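Local coordinates for protein exopolyphosphatase (Aquifex aeolicus, PDB 1T6C) that belongs to the actin-like Ppx/GppA phosphatases and probably releases phosphate from the ends of polyphosphate chains and from guanosine pentaphosphate, at residues L26-I31 / S37-R42; Y229-V234 / V295-L300; F177-Q180 / E186-K189; I168-L173 / I274-G279. All blocks are in the same frame, centred on the assembly; numbering follows the deposited sequence. Where two conformers were deposited one is given.

Contact 1: residues L26-I31 / S37-R42; sequences LTIAQI and SIILER
Ile28 touches two neighbours on the opposing strand, Ile39 and Leu40. Its CD1 lies 3.9 Å from Leu40 CD2, the two side chains running side by side in the same direction. Its other branch reaches Ile39 at a slant, with CG2 of Ile28 3.9 Å from Ile39 CG1. The torsion of Ile28 makes this split possible: CG1 stands anti to the carbonyl carbon (chi1 -57°) and CG2 anti to the backbone N. In the backbone, Ile28 O is gripped twice, by Ile39 N at 2.9 Å and by Leu40 N at 3.2 Å. This is a classic beta bulge in the antiparallel hairpin of strands 23-32 and 35-45. The pairing moves by one residue here, so Gln30 pairs with Ser37. Toward the other end, Leu26 and Arg42 exchange two backbone hydrogen bonds. Arg42 folds its guanidinium back, and NH1 bonds Glu41 O at 2.9 Å from above the carbonyl plane. Leu40 CD2 lies over one face of that guanidinium, toward its rim. On the opposite sheet face, a water bridges Thr27 OG1 and Glu41 OE2, donating to the carboxylate. Further out, Leu26 packs on Tyr73 and Leu76 of helix 60-79, while Thr27 and Ala29 rest on Leu305 of helix 300-313. Strand 12-19 bonds the far edge of strand 23-32 through Ser16 and Val14.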
loop_
_atom_site.group_PDB
_atom_site.type_symbol
_atom_site.label_atom_id
_atom_site.label_comp_id
_atom_site.label_asym_id
_atom_site.label_seq_id
_atom_site.Cartn_x
_atom_site.Cartn_y
_atom_site.Cartn_z
ATOM N N LEU A 26 10.575 8.771 -1.348
ATOM C CA LEU A 26 11.478 8.632 -2.499
ATOM C C LEU A 26 12.075 7.222 -2.470
ATOM O O LEU A 26 12.509 6.736 -1.419
ATOM C CB LEU A 26 12.623 9.640 -2.401
ATOM C CG LEU A 26 13.784 9.459 -3.391
ATOM C CD1 LEU A 26 13.332 9.737 -4.837
ATOM C CD2 LEU A 26 14.986 10.321 -2.997
ATOM N N THR A 27 12.099 6.566 -3.622
ATOM C CA THR A 27 12.741 5.284 -3.799
ATOM C C THR A 27 13.625 5.313 -5.048
ATOM O O THR A 27 13.165 5.691 -6.092
ATOM C CB THR A 27 11.683 4.150 -3.936
ATOM O OG1 THR A 27 10.724 4.226 -2.860
ATOM C CG2 THR A 27 12.356 2.773 -3.851
ATOM N N ILE A 28 14.894 4.955 -4.910
ATOM C CA ILE A 28 15.838 4.925 -6.024
ATOM C C ILE A 28 16.299 3.492 -6.163
ATOM O O ILE A 28 16.651 2.862 -5.161
ATOM C CB ILE A 28 17.051 5.847 -5.831
ATOM C CG1 ILE A 28 16.631 7.308 -5.598
ATOM C CG2 ILE A 28 17.960 5.757 -7.042
ATOM C CD1 ILE A 28 17.776 8.294 -5.446
ATOM N N ALA A 29 16.299 2.984 -7.394
ATOM C CA ALA A 29 16.718 1.616 -7.662
ATOM C C ALA A 29 17.729 1.633 -8.797
ATOM O O ALA A 29 17.748 2.560 -9.611
ATOM C CB ALA A 29 15.560 0.788 -8.006
ATOM N N GLN A 30 18.573 0.612 -8.831
ATOM C CA GLN A 30 19.378 0.329 -10.031
ATOM C C GLN A 30 18.815 -0.876 -10.741
ATOM O O GLN A 30 18.300 -1.783 -10.105
ATOM C CB GLN A 30 20.848 0.113 -9.656
ATOM C CG GLN A 30 21.132 -1.043 -8.764
ATOM C CD GLN A 30 22.562 -1.605 -8.933
ATOM O OE1 GLN A 30 22.760 -2.844 -9.014
ATOM N NE2 GLN A 30 23.546 -0.706 -8.980
ATOM N N ILE A 31 18.887 -0.871 -12.070
ATOM C CA ILE A 31 18.560 -2.042 -12.843
ATOM C C ILE A 31 19.859 -2.527 -13.503
ATOM O O ILE A 31 20.533 -1.758 -14.175
ATOM C CB ILE A 31 17.428 -1.766 -13.865
ATOM C CG1 ILE A 31 17.159 -3.007 -14.723
ATOM C CG2 ILE A 31 17.756 -0.638 -14.735
ATOM C CD1 ILE A 31 16.148 -3.984 -14.135
ATOM N N SER A 37 17.395 -3.481 -7.883
ATOM C CA SER A 37 17.778 -3.443 -6.481
ATOM C C SER A 37 17.580 -2.031 -5.977
ATOM O O SER A 37 17.981 -1.080 -6.660
ATOM C CB SER A 37 19.256 -3.806 -6.338
ATOM O OG SER A 37 19.556 -5.060 -6.934
ATOM N N ILE A 38 16.995 -1.897 -4.789
ATOM C CA ILE A 38 16.759 -0.594 -4.192
ATOM C C ILE A 38 18.045 -0.132 -3.540
ATOM O O ILE A 38 18.619 -0.850 -2.728
ATOM C CB ILE A 38 15.641 -0.704 -3.099
ATOM C CG1 ILE A 38 14.413 -1.477 -3.615
ATOM C CG2 ILE A 38 15.270 0.668 -2.593
ATOM C CD1 ILE A 38 13.911 -1.044 -4.962
ATOM N N ILE A 39 18.479 1.076 -3.870
ATOM C CA ILE A 39 19.725 1.637 -3.357
ATOM C C ILE A 39 19.569 2.871 -2.476
ATOM O O ILE A 39 20.498 3.262 -1.780
ATOM C CB ILE A 39 20.697 1.908 -4.522
ATOM C CG1 ILE A 39 20.130 2.954 -5.492
ATOM C CG2 ILE A 39 20.991 0.589 -5.259
ATOM C CD1 ILE A 39 21.125 3.456 -6.476
ATOM N N LEU A 40 18.392 3.487 -2.499
ATOM C CA LEU A 40 18.124 4.585 -1.604
ATOM C C LEU A 40 16.636 4.733 -1.378
ATOM O O LEU A 40 15.863 4.615 -2.297
ATOM C CB LEU A 40 18.698 5.891 -2.131
ATOM C CG LEU A 40 18.789 6.966 -1.051
ATOM C CD1 LEU A 40 20.159 6.902 -0.380
ATOM C CD2 LEU A 40 18.580 8.305 -1.625
ATOM N N GLU A 41 16.257 4.996 -0.134
ATOM C CA GLU A 41 14.880 5.321 0.210
ATOM C C GLU A 41 14.888 6.464 1.187
ATOM O O GLU A 41 15.740 6.486 2.089
ATOM C CB GLU A 41 14.156 4.126 0.846
ATOM C CG GLU A 41 13.971 2.975 -0.121
ATOM C CD GLU A 41 13.623 1.682 0.554
ATOM O OE1 GLU A 41 14.516 1.117 1.245
ATOM O OE2 GLU A 41 12.475 1.207 0.354
ATOM N N ARG A 42 13.962 7.412 1.013
ATOM C CA ARG A 42 13.713 8.467 1.994
ATOM C C ARG A 42 12.217 8.611 2.239
ATOM O O ARG A 42 11.375 8.314 1.385
ATOM C CB ARG A 42 14.236 9.833 1.511
ATOM C CG ARG A 42 15.707 9.936 1.374
ATOM C CD ARG A 42 16.412 9.949 2.728
ATOM N NE ARG A 42 17.858 10.087 2.635
ATOM C CZ ARG A 42 18.706 9.070 2.537
ATOM N NH1 ARG A 42 18.240 7.845 2.523
ATOM N NH2 ARG A 42 20.012 9.275 2.470
HETATM O O HOH W 1 10.539 3.211 -0.299
HETATM O O HOH W 2 20.378 -4.713 -9.424
#

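Contact 2: residues Y229-V234 / V295-L300; sequences YDPQKV and VSDWGL
Asp297 sends its side chain to Tyr229 and Pro231. It follows strand 292-296 of the six-stranded mixed sheet, while Pro231 begins the short, weakly bonded helix 231-234. Asp297 CG is turned anti to the backbone N (chi1 -175°), which carries the carboxylate toward this helix. Starting at the root, CB of Asp297 lies 4.0 Å from the Tyr229 hydroxyl oxygen OH. Next, CG meets CB of Pro231 at 3.7 Å. The two oxygens then part. OD1 of Asp297 rests 3.5 Å from Pro231 CB and also lies at the edge of the Trp298 ring, in its plane. OD2 accepts the hydrogen bond from Tyr229 OH at 2.7 Å. The hydroxyl comes on the anti side of OD2, 26° out of the carboxylate plane. Ring and carboxylate planes are 36° apart. An alanine in place of Asp297 would probably leave the Tyr229 hydroxyl without this acceptor and its ring less firmly held. Deeper in, the valines Val234 and Val295 meet at a slant, CG1 of one 4.0 Å from CG1 of the other. Both pack on helix 214-223, Val234 at Ala220 and Val295 at Thr217. Asp230 is the N-cap of helix 231-234, its OD1 accepting from Gln232 N. Its OD2 uses the anti lone pair in a salt bridge with Lys233 NZ, 2.8 Å away.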
loop_
_atom_site.group_PDB
_atom_site.type_symbol
_atom_site.label_atom_id
_atom_site.label_comp_id
_atom_site.label_asym_id
_atom_site.label_seq_id
_atom_site.Cartn_x
_atom_site.Cartn_y
_atom_site.Cartn_z
ATOM N N TYR A 229 11.797 -6.633 11.651
ATOM C CA TYR A 229 11.241 -6.823 10.330
ATOM C C TYR A 229 12.386 -6.862 9.336
ATOM O O TYR A 229 13.270 -6.036 9.349
ATOM C CB TYR A 229 10.256 -5.709 9.964
ATOM C CG TYR A 229 9.569 -5.978 8.626
ATOM C CD1 TYR A 229 8.453 -6.781 8.574
ATOM C CD2 TYR A 229 10.025 -5.408 7.458
ATOM C CE1 TYR A 229 7.822 -7.061 7.350
ATOM C CE2 TYR A 229 9.397 -5.657 6.241
ATOM C CZ TYR A 229 8.284 -6.484 6.201
ATOM O OH TYR A 229 7.639 -6.747 5.006
ATOM N N ASP A 230 12.359 -7.852 8.448
ATOM C CA ASP A 230 13.351 -7.987 7.384
ATOM C C ASP A 230 12.564 -8.413 6.154
ATOM O O ASP A 230 12.018 -9.525 6.132
ATOM C CB ASP A 230 14.369 -9.057 7.783
ATOM C CG ASP A 230 15.466 -9.285 6.748
ATOM O OD1 ASP A 230 15.377 -8.766 5.598
ATOM O OD2 ASP A 230 16.442 -10.021 7.010
ATOM N N PRO A 231 12.505 -7.564 5.127
ATOM C CA PRO A 231 11.764 -7.922 3.910
ATOM C C PRO A 231 12.213 -9.266 3.313
ATOM O O PRO A 231 11.377 -9.973 2.766
ATOM C CB PRO A 231 12.108 -6.789 2.935
ATOM C CG PRO A 231 12.742 -5.754 3.671
ATOM C CD PRO A 231 13.201 -6.279 4.982
ATOM N N GLN A 232 13.495 -9.618 3.394
ATOM C CA GLN A 232 13.958 -10.890 2.839
ATOM C C GLN A 232 13.304 -12.106 3.489
ATOM O O GLN A 232 13.187 -13.172 2.858
ATOM C CB GLN A 232 15.476 -10.975 2.909
ATOM C CG GLN A 232 16.139 -10.136 1.844
ATOM C CD GLN A 232 17.679 -10.131 1.936
ATOM O OE1 GLN A 232 18.308 -11.133 2.328
ATOM N NE2 GLN A 232 18.277 -9.007 1.562
ATOM N N LYS A 233 12.888 -11.973 4.745
ATOM C CA LYS A 233 12.295 -13.074 5.495
ATOM C C LYS A 233 10.781 -13.121 5.355
ATOM O O LYS A 233 10.156 -14.094 5.783
ATOM C CB LYS A 233 12.670 -12.975 6.982
ATOM C CG LYS A 233 14.183 -13.069 7.258
ATOM C CD LYS A 233 14.421 -13.071 8.752
ATOM C CE LYS A 233 15.871 -13.167 9.141
ATOM N NZ LYS A 233 16.523 -11.834 9.176
ATOM N N VAL A 234 10.175 -12.047 4.855
ATOM C CA VAL A 234 8.735 -11.929 4.780
ATOM C C VAL A 234 8.226 -12.035 3.351
ATOM O O VAL A 234 7.205 -12.659 3.096
ATOM C CB VAL A 234 8.271 -10.592 5.430
ATOM C CG1 VAL A 234 6.830 -10.234 5.099
ATOM C CG2 VAL A 234 8.457 -10.679 6.949
ATOM N N VAL A 295 2.551 -13.349 0.439
ATOM C CA VAL A 295 2.804 -11.976 0.902
ATOM C C VAL A 295 3.834 -11.313 0.016
ATOM O O VAL A 295 4.860 -11.876 -0.306
ATOM C CB VAL A 295 3.241 -11.985 2.391
ATOM C CG1 VAL A 295 3.555 -10.574 2.894
ATOM C CG2 VAL A 295 2.130 -12.633 3.237
ATOM N N SER A 296 3.556 -10.063 -0.365
ATOM C CA SER A 296 4.539 -9.222 -1.038
ATOM C C SER A 296 4.939 -8.047 -0.166
ATOM O O SER A 296 4.086 -7.362 0.384
ATOM C CB SER A 296 3.961 -8.674 -2.346
ATOM O OG SER A 296 4.922 -7.829 -2.954
ATOM N N ASP A 297 6.238 -7.827 -0.068
ATOM C CA ASP A 297 6.794 -6.611 0.524
ATOM C C ASP A 297 6.768 -5.418 -0.427
ATOM O O ASP A 297 6.873 -4.292 0.029
ATOM C CB ASP A 297 8.222 -6.846 1.019
ATOM C CG ASP A 297 8.779 -5.653 1.737
ATOM O OD1 ASP A 297 9.655 -4.949 1.152
ATOM O OD2 ASP A 297 8.361 -5.328 2.859
ATOM N N TRP A 298 6.637 -5.658 -1.726
ATOM C CA TRP A 298 6.593 -4.606 -2.723
ATOM C C TRP A 298 5.162 -4.260 -3.172
ATOM O O TRP A 298 4.296 -5.129 -3.257
ATOM C CB TRP A 298 7.382 -5.064 -3.942
ATOM C CG TRP A 298 8.880 -4.927 -3.785
ATOM C CD1 TRP A 298 9.589 -4.799 -2.617
ATOM C CD2 TRP A 298 9.833 -4.858 -4.843
ATOM N NE1 TRP A 298 10.930 -4.645 -2.896
ATOM C CE2 TRP A 298 11.106 -4.695 -4.253
ATOM C CE3 TRP A 298 9.740 -4.889 -6.243
ATOM C CZ2 TRP A 298 12.274 -4.570 -5.012
ATOM C CZ3 TRP A 298 10.922 -4.760 -7.004
ATOM C CH2 TRP A 298 12.153 -4.618 -6.381
ATOM N N GLY A 299 4.933 -2.988 -3.481
ATOM C CA GLY A 299 3.647 -2.507 -3.922
ATOM C C GLY A 299 3.834 -1.305 -4.825
ATOM O O GLY A 299 4.757 -1.272 -5.654
ATOM N N LEU A 300 2.964 -0.315 -4.675
ATOM C CA LEU A 300 2.964 0.886 -5.524
ATOM C C LEU A 300 4.341 1.487 -5.783
ATOM O O LEU A 300 4.720 1.663 -6.937
ATOM C CB LEU A 300 2.063 1.975 -4.910
ATOM C CG LEU A 300 2.117 3.392 -5.515
ATOM C CD1 LEU A 300 1.721 3.377 -7.003
ATOM C CD2 LEU A 300 1.278 4.322 -4.738
#

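Contact 3: residues F177-Q180 / E186-K189; sequences FFKQ and EEVK
The turn from helix 170-177 into helix 185-199 is tied together by Glu187, whose carboxylate receives backbone N-H groups of the loop. OE1 of Glu187 takes Gln180 N on its syn lone pair at 3.3 Å, in a nearly straight bond (167°). OE2 makes a weak, bent bond with Lys179 N at 3.2 Å. The Glu187 chain is extended beyond CG, which lets it reach across the turn. On the way its CG passes 3.1 Å from Phe177 O, and the carboxylate ends beside Lys179, with CB of that lysine close to OE2. OE1 also accepts from Thr184 N. This is the N3-to-N-cap bond found in a capping box, here at the start of helix 185-199. An alanine at Glu187 would probably leave the N-H groups of Gln180 and Thr184 without this acceptor and free the loop to shift. The Lys179 amine turns away, to Glu175 O. Next to this polar grip is Phe178. Glu187 O sits at its ring edge, 4.0 Å from CE1 of Phe178, and Val188 CG2 approaches the same CE1 at 4.5 Å. Phe178 also meets the ring of Phe191, and Pro183 touches both Phe178 and Val188.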
loop_
_atom_site.group_PDB
_atom_site.type_symbol
_atom_site.label_atom_id
_atom_site.label_comp_id
_atom_site.label_asym_id
_atom_site.label_seq_id
_atom_site.Cartn_x
_atom_site.Cartn_y
_atom_site.Cartn_z
ATOM N N PHE A 177 -17.677 0.050 12.952
ATOM C CA PHE A 177 -18.166 -1.204 13.550
ATOM C C PHE A 177 -17.708 -1.449 14.982
ATOM O O PHE A 177 -18.443 -2.066 15.757
ATOM C CB PHE A 177 -17.723 -2.384 12.674
ATOM C CG PHE A 177 -18.379 -2.393 11.334
ATOM C CD1 PHE A 177 -19.744 -2.625 11.236
ATOM C CD2 PHE A 177 -17.647 -2.190 10.167
ATOM C CE1 PHE A 177 -20.380 -2.593 10.008
ATOM C CE2 PHE A 177 -18.282 -2.154 8.961
ATOM C CZ PHE A 177 -19.656 -2.364 8.878
ATOM N N PHE A 178 -16.490 -1.037 15.298
ATOM C CA PHE A 178 -15.838 -1.417 16.549
ATOM C C PHE A 178 -16.006 -0.294 17.548
ATOM O O PHE A 178 -15.086 0.469 17.809
ATOM C CB PHE A 178 -14.374 -1.795 16.344
ATOM C CG PHE A 178 -14.132 -2.928 15.359
ATOM C CD1 PHE A 178 -15.139 -3.819 14.966
ATOM C CD2 PHE A 178 -12.848 -3.137 14.852
ATOM C CE1 PHE A 178 -14.867 -4.846 14.082
ATOM C CE2 PHE A 178 -12.579 -4.208 13.956
ATOM C CZ PHE A 178 -13.582 -5.046 13.594
ATOM N N LYS A 179 -17.193 -0.225 18.138
ATOM C CA LYS A 179 -17.454 0.822 19.118
ATOM C C LYS A 179 -16.744 0.537 20.446
ATOM O O LYS A 179 -16.419 1.484 21.157
ATOM C CB LYS A 179 -18.947 1.040 19.360
ATOM C CG LYS A 179 -19.798 1.215 18.095
ATOM C CD LYS A 179 -19.392 2.417 17.312
ATOM C CE LYS A 179 -20.333 2.643 16.132
ATOM N NZ LYS A 179 -19.861 3.766 15.264
ATOM N N GLN A 180 -16.511 -0.740 20.758
ATOM C CA GLN A 180 -15.670 -1.133 21.900
ATOM C C GLN A 180 -14.252 -1.457 21.445
ATOM O O GLN A 180 -14.018 -1.801 20.282
ATOM C CB GLN A 180 -16.278 -2.329 22.614
ATOM C CG GLN A 180 -17.681 -2.063 23.129
ATOM C CD GLN A 180 -17.685 -1.705 24.578
ATOM O OE1 GLN A 180 -17.382 -0.569 24.947
ATOM N NE2 GLN A 180 -17.997 -2.683 25.423
ATOM N N GLU A 186 -20.540 -9.262 18.612
ATOM C CA GLU A 186 -21.555 -8.779 17.665
ATOM C C GLU A 186 -21.058 -7.748 16.684
ATOM O O GLU A 186 -21.528 -7.676 15.535
ATOM C CB GLU A 186 -22.762 -8.203 18.410
ATOM C CG GLU A 186 -23.632 -9.287 19.036
ATOM C CD GLU A 186 -24.353 -10.116 17.972
ATOM O OE1 GLU A 186 -25.396 -9.620 17.466
ATOM O OE2 GLU A 186 -23.860 -11.227 17.605
ATOM N N GLU A 187 -20.199 -6.867 17.164
ATOM C CA GLU A 187 -19.540 -5.894 16.308
ATOM C C GLU A 187 -18.656 -6.537 15.270
ATOM O O GLU A 187 -18.674 -6.161 14.090
ATOM C CB GLU A 187 -18.727 -4.919 17.151
ATOM C CG GLU A 187 -19.620 -3.998 17.944
ATOM C CD GLU A 187 -18.893 -3.102 18.910
ATOM O OE1 GLU A 187 -17.741 -3.398 19.300
ATOM O OE2 GLU A 187 -19.495 -2.058 19.286
ATOM N N VAL A 188 -17.939 -7.565 15.663
ATOM C CA VAL A 188 -17.162 -8.356 14.709
ATOM C C VAL A 188 -18.077 -9.006 13.652
ATOM O O VAL A 188 -17.792 -9.020 12.458
ATOM C CB VAL A 188 -16.311 -9.423 15.454
ATOM C CG1 VAL A 188 -15.747 -10.422 14.506
ATOM C CG2 VAL A 188 -15.187 -8.761 16.228
ATOM N N LYS A 189 -19.221 -9.505 14.091
ATOM C CA LYS A 189 -20.179 -10.136 13.187
ATOM C C LYS A 189 -20.673 -9.132 12.163
ATOM O O LYS A 189 -20.752 -9.436 10.980
ATOM C CB LYS A 189 -21.340 -10.696 14.005
ATOM C CG LYS A 189 -22.474 -11.279 13.231
ATOM C CD LYS A 189 -23.814 -11.117 14.040
ATOM C CE LYS A 189 -24.317 -9.713 14.029
ATOM N NZ LYS A 189 -25.673 -9.609 14.690
#

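Contact 4: residues I168-L173 / I274-G279; sequences IGIVNL and ILAGIG
The flat group here is the peptide that joins Ala276 to Gly277, and Ile170 covers one face of it. CG2 of Ile170 stands almost directly above Gly277 N, at 3.6 Å. The same methyl is 4.0 Å from Ala276 C. No atom of 168-173 comes up to the edges of this peptide or to its other face. CG2 of Ile170 also comes within 3.7 Å of Gly277 CA.

The methyl of Ala276 supplies the rest of the surface. Its CB lies 4.0 Å from Ile170 CB. Leu173, one turn further along the same helix, touches it more loosely, with CB of Leu173 4.3 Å from Ala276 CB. Ile170 places CG1 between its backbone N and carbonyl carbon (chi1 63°), while CG2, anti to the carbonyl carbon, is the branch that lands on the peptide. The contact is van der Waals packing, aliphatic groups on a methyl and on a peptide face. The short side chain of Ala276 is consistent with the close approach here, CA atoms of Ile170 and Ala276 5.6 Å apart.

Gly169 is the N-cap of helix 170-177, and its carbonyl O accepts from Leu173 N. The side chain of Ile170 is about 9 Å from the bound calcium ion. Around the contact, helix 185-199 adds Phe191, which packs on both Leu173 and Ala276, and Phe194, which packs on Leu173. Ile170 also touches Thr215 of helix 214-223. On its other side, helix 274-288 uses Leu275 and Ile278 to rest on Phe248 and Phe251 of helix 241-251.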
loop_
_atom_site.group_PDB
_atom_site.type_symbol
_atom_site.label_atom_id
_atom_site.label_comp_id
_atom_site.label_asym_id
_atom_site.label_seq_id
_atom_site.Cartn_x
_atom_site.Cartn_y
_atom_site.Cartn_z
ATOM N N ILE A 168 -12.893 0.530 1.507
ATOM C CA ILE A 168 -13.143 -0.116 2.793
ATOM C C ILE A 168 -11.960 0.138 3.733
ATOM O O ILE A 168 -11.383 -0.801 4.322
ATOM C CB ILE A 168 -13.416 -1.629 2.618
ATOM C CG1 ILE A 168 -12.275 -2.328 1.853
ATOM C CG2 ILE A 168 -14.756 -1.800 1.941
ATOM C CD1 ILE A 168 -12.421 -3.840 1.742
ATOM N N GLY A 169 -11.595 1.407 3.874
ATOM C CA GLY A 169 -10.420 1.762 4.645
ATOM C C GLY A 169 -10.544 1.318 6.087
ATOM O O GLY A 169 -11.635 1.385 6.684
ATOM N N ILE A 170 -9.443 0.832 6.643
ATOM C CA ILE A 170 -9.487 0.226 7.974
ATOM C C ILE A 170 -9.734 1.222 9.116
ATOM O O ILE A 170 -10.295 0.848 10.134
ATOM C CB ILE A 170 -8.307 -0.704 8.222
ATOM C CG1 ILE A 170 -6.967 0.011 8.189
ATOM C CG2 ILE A 170 -8.333 -1.862 7.207
ATOM C CD1 ILE A 170 -5.748 -0.858 8.590
ATOM N N VAL A 171 -9.364 2.485 8.975
ATOM C CA VAL A 171 -9.722 3.463 9.972
ATOM C C VAL A 171 -11.247 3.608 10.029
ATOM O O VAL A 171 -11.853 3.606 11.133
ATOM C CB VAL A 171 -9.006 4.824 9.664
ATOM C CG1 VAL A 171 -9.518 5.933 10.551
ATOM C CG2 VAL A 171 -7.537 4.662 9.859
ATOM N N ASN A 172 -11.866 3.774 8.865
ATOM C CA ASN A 172 -13.318 3.916 8.801
ATOM C C ASN A 172 -14.034 2.661 9.254
ATOM O O ASN A 172 -15.017 2.730 10.002
ATOM C CB ASN A 172 -13.732 4.354 7.397
ATOM C CG ASN A 172 -15.210 4.542 7.227
ATOM O OD1 ASN A 172 -15.917 5.028 8.114
ATOM N ND2 ASN A 172 -15.683 4.193 6.048
ATOM N N LEU A 173 -13.564 1.487 8.854
ATOM C CA LEU A 173 -14.221 0.254 9.296
ATOM C C LEU A 173 -14.169 0.103 10.810
ATOM O O LEU A 173 -15.151 -0.294 11.442
ATOM C CB LEU A 173 -13.580 -0.974 8.673
ATOM C CG LEU A 173 -13.659 -1.135 7.161
ATOM C CD1 LEU A 173 -13.238 -2.507 6.724
ATOM C CD2 LEU A 173 -15.020 -0.755 6.667
ATOM N N ILE A 274 -5.373 -2.657 13.069
ATOM C CA ILE A 274 -4.852 -3.898 12.496
ATOM C C ILE A 274 -5.908 -4.972 12.468
ATOM O O ILE A 274 -5.919 -5.751 11.513
ATOM C CB ILE A 274 -3.547 -4.378 13.198
ATOM C CG1 ILE A 274 -2.891 -5.457 12.320
ATOM C CG2 ILE A 274 -3.797 -4.799 14.637
ATOM C CD1 ILE A 274 -1.544 -5.857 12.844
ATOM N N LEU A 275 -6.826 -5.019 13.439
ATOM C CA LEU A 275 -7.820 -6.106 13.444
ATOM C C LEU A 275 -8.715 -6.054 12.190
ATOM O O LEU A 275 -8.962 -7.064 11.523
ATOM C CB LEU A 275 -8.671 -6.045 14.725
ATOM C CG LEU A 275 -9.690 -7.172 14.875
ATOM C CD1 LEU A 275 -8.985 -8.531 15.049
ATOM C CD2 LEU A 275 -10.644 -6.884 16.033
ATOM N N ALA A 276 -9.184 -4.878 11.837
ATOM C CA ALA A 276 -9.978 -4.658 10.631
ATOM C C ALA A 276 -9.217 -5.059 9.406
ATOM O O ALA A 276 -9.785 -5.678 8.491
ATOM C CB ALA A 276 -10.438 -3.171 10.514
ATOM N N GLY A 277 -7.928 -4.725 9.353
ATOM C CA GLY A 277 -7.095 -5.137 8.246
ATOM C C GLY A 277 -7.033 -6.638 8.121
ATOM O O GLY A 277 -7.141 -7.177 7.035
ATOM N N ILE A 278 -6.800 -7.315 9.240
ATOM C CA ILE A 278 -6.704 -8.775 9.211
ATOM C C ILE A 278 -8.019 -9.347 8.703
ATOM O O ILE A 278 -8.019 -10.281 7.900
ATOM C CB ILE A 278 -6.370 -9.327 10.594
ATOM C CG1 ILE A 278 -4.986 -8.883 11.038
ATOM C CG2 ILE A 278 -6.390 -10.851 10.565
ATOM C CD1 ILE A 278 -4.749 -9.129 12.521
ATOM N N GLY A 279 -9.143 -8.787 9.115
ATOM C CA GLY A 279 -10.459 -9.257 8.693
ATOM C C GLY A 279 -10.708 -9.168 7.202
ATOM O O GLY A 279 -11.333 -10.077 6.613
#

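Contacts 3 and 4 are neighbours, with centres 12 Å apart. They touch where Phe178 CE2 lies 3.9 Å from Leu275 CD2, and contact 3 is nested in the loop that contact 4 closes. Contact 1 lies in one sheet of the actin-like fold; contact 2 sits at the end of strand 292-296 of the other. Their centres are 15 Å apart, yet they meet where Ile38 CD1 lies 3.9 Å from Trp298 CZ2. The segments of contacts 2 and 4 alternate along the chain, and helix 274-288 is followed by strand 292-296. Contacts 1 and 3 lie on opposite sides of the chain's centre, 41 Å between centres. Contact 4 comes near the calcium site: its Ile170 side chain is about 6 Å from Gly146.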